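Local coordinates for hypothetical protein (Neisseria meningitidis, PDB 2I45) that is of unknown function but belongs to the cupin superfamily, whose small beta-barrel domains serve widely different enzymatic and binding roles, at residues 24-28 / 29-33. Residues are numbered along the deposited sequence; the frame is centred on the assembly and turned at random.
Sequences INRHG and FQFHL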
loop_
_atom_site.group_PDB
_atom_site.type_symbol
_atom_site.label_atom_id
_atom_site.label_comp_id
_atom_site.label_asym_id
_atom_site.label_seq_id
_atom_site.Cartn_x
_atom_site.Cartn_y
_atom_site.Cartn_z
ATOM N N ILE B 24 -1.524 11.949 5.158
ATOM C CA ILE B 24 -0.250 11.826 5.890
ATOM C C ILE B 24 0.980 11.894 4.945
ATOM O O ILE B 24 0.959 11.286 3.839
ATOM C CB ILE B 24 -0.229 10.512 6.700
ATOM C CG1 ILE B 24 -1.569 10.301 7.433
ATOM C CG2 ILE B 24 0.901 10.487 7.682
ATOM C CD1 ILE B 24 -1.670 8.996 8.101
ATOM N N ASN B 25 2.029 12.617 5.370
ATOM C CA ASN B 25 3.335 12.580 4.700
ATOM C C ASN B 25 4.470 11.729 5.331
ATOM O O ASN B 25 4.691 11.754 6.538
ATOM C CB ASN B 25 3.862 14.006 4.534
ATOM C CG ASN B 25 3.007 14.836 3.619
ATOM O OD1 ASN B 25 2.566 15.947 3.987
ATOM N ND2 ASN B 25 2.748 14.304 2.406
ATOM N N ARG B 26 5.240 11.029 4.506
ATOM C CA ARG B 26 6.361 10.223 5.003
ATOM C C ARG B 26 7.377 10.233 3.901
ATOM O O ARG B 26 7.189 9.507 2.927
ATOM C CB ARG B 26 5.992 8.733 5.267
ATOM C CG ARG B 26 4.999 8.408 6.394
ATOM C CD ARG B 26 5.581 8.696 7.790
ATOM N NE ARG B 26 4.651 9.559 8.518
ATOM C CZ ARG B 26 4.022 9.272 9.655
ATOM N NH1 ARG B 26 4.215 8.120 10.312
ATOM N NH2 ARG B 26 3.180 10.170 10.149
ATOM N N HIS B 27 8.448 11.021 4.028
ATOM C CA HIS B 27 9.432 11.110 2.942
ATOM C C HIS B 27 8.743 11.440 1.598
ATOM O O HIS B 27 7.807 12.232 1.590
ATOM C CB HIS B 27 10.260 9.817 2.869
ATOM C CG HIS B 27 11.061 9.553 4.113
ATOM N ND1 HIS B 27 10.652 8.661 5.098
ATOM C CD2 HIS B 27 12.242 10.082 4.541
ATOM C CE1 HIS B 27 11.557 8.639 6.067
ATOM N NE2 HIS B 27 12.526 9.494 5.757
ATOM N N GLY B 28 9.182 10.844 0.478
ATOM C CA GLY B 28 8.586 11.084 -0.861
ATOM C C GLY B 28 7.290 10.293 -1.117
ATOM O O GLY B 28 7.074 9.714 -2.220
ATOM N N PHE B 29 6.429 10.256 -0.102
ATOM C CA PHE B 29 5.086 9.684 -0.254
ATOM C C PHE B 29 4.005 10.437 0.477
ATOM O O PHE B 29 4.225 10.920 1.597
ATOM C CB PHE B 29 5.048 8.250 0.208
ATOM C CG PHE B 29 5.722 7.312 -0.718
ATOM C CD1 PHE B 29 5.150 7.012 -1.954
ATOM C CD2 PHE B 29 6.926 6.711 -0.354
ATOM C CE1 PHE B 29 5.786 6.128 -2.845
ATOM C CE2 PHE B 29 7.563 5.803 -1.200
ATOM C CZ PHE B 29 7.008 5.513 -2.458
ATOM N N GLN B 30 2.838 10.519 -0.168
ATOM C CA GLN B 30 1.654 11.084 0.444
ATOM C C GLN B 30 0.556 10.032 0.616
ATOM O O GLN B 30 0.244 9.283 -0.298
ATOM C CB GLN B 30 1.132 12.201 -0.399
ATOM C CG GLN B 30 0.182 13.011 0.407
ATOM C CD GLN B 30 -0.060 14.397 -0.175
ATOM O OE1 GLN B 30 -0.954 14.546 -1.031
ATOM N NE2 GLN B 30 0.718 15.423 0.291
ATOM N N PHE B 31 -0.045 9.961 1.781
ATOM C CA PHE B 31 -1.135 8.951 1.961
ATOM C C PHE B 31 -2.410 9.685 2.239
ATOM O O PHE B 31 -2.434 10.605 3.078
ATOM C CB PHE B 31 -0.835 7.907 3.038
ATOM C CG PHE B 31 0.515 7.215 2.875
ATOM C CD1 PHE B 31 0.608 5.916 2.381
ATOM C CD2 PHE B 31 1.690 7.843 3.207
ATOM C CE1 PHE B 31 1.846 5.258 2.225
ATOM C CE2 PHE B 31 2.925 7.193 3.021
ATOM C CZ PHE B 31 2.990 5.903 2.549
ATOM N N HIS B 32 -3.442 9.312 1.483
ATOM C CA HIS B 32 -4.780 9.784 1.708
ATOM C C HIS B 32 -5.599 8.624 2.332
ATOM O O HIS B 32 -5.600 7.484 1.815
ATOM C CB HIS B 32 -5.367 10.224 0.383
ATOM C CG HIS B 32 -4.729 11.451 -0.201
ATOM N ND1 HIS B 32 -5.444 12.597 -0.484
ATOM C CD2 HIS B 32 -3.446 11.716 -0.551
ATOM C CE1 HIS B 32 -4.628 13.513 -0.989
ATOM N NE2 HIS B 32 -3.407 13.002 -1.042
ATOM N N LEU B 33 -6.241 8.888 3.465
ATOM C CA LEU B 33 -7.167 7.891 4.062
ATOM C C LEU B 33 -8.528 8.553 4.034
ATOM O O LEU B 33 -8.674 9.668 4.515
ATOM C CB LEU B 33 -6.811 7.482 5.499
ATOM C CG LEU B 33 -5.354 7.139 5.850
ATOM C CD1 LEU B 33 -5.048 7.091 7.318
ATOM C CD2 LEU B 33 -4.960 5.897 5.227
#
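Ile24 and Phe31 face each other as a hydrogen-bonded pair in an antiparallel beta hairpin of the cupin fold, where strand 22-26 turns back into strand 29-37 at the margin of the five-stranded sheet. Their backbones exchange two hydrogen bonds, Ile24 N to Phe31 O and Phe31 N to Ile24 O, each 2.6 Å. The Ile24 carbonyl also lies at the rim of the Phe31 ring, in its plane, with O 3.6 Å from CD2. Further along that edge Phe31 CE2 meets the aliphatic root of Arg26, 4.1 Å from CB, and the arginine side chain runs roughly perpendicular to that of Phe31. Bends at chi2 and chi3 (-69° and 127°) carry the arginine away from the second strand and fold it back on its own, where NE donates to Asn25 O over 3.0 Å; that oxygen lies in the guanidinium plane, although the donor stands above the carbonyl plane. The face of the hairpin that bears Ile24, Arg26, Phe29 and Phe31 takes part in the dimer, with Asp49 of the second subunit packing on Phe29, and Met76 and Val78 of that subunit on Phe31 and Arg26 respectively. On the reverse face Asn25 and Gln30 run alongside each other in the same direction, with their amide planes 43° apart. Towards the turn, Arg26 N reaches Phe29 O, whereas the bonds from Phe29 N to the carbonyls of Arg26 and His27 are weak. At the other end, beside helix 8-13, Ile24 and Leu33 meet obliquely through their terminal methyls, CD1 to CD1 at 4.0 Å.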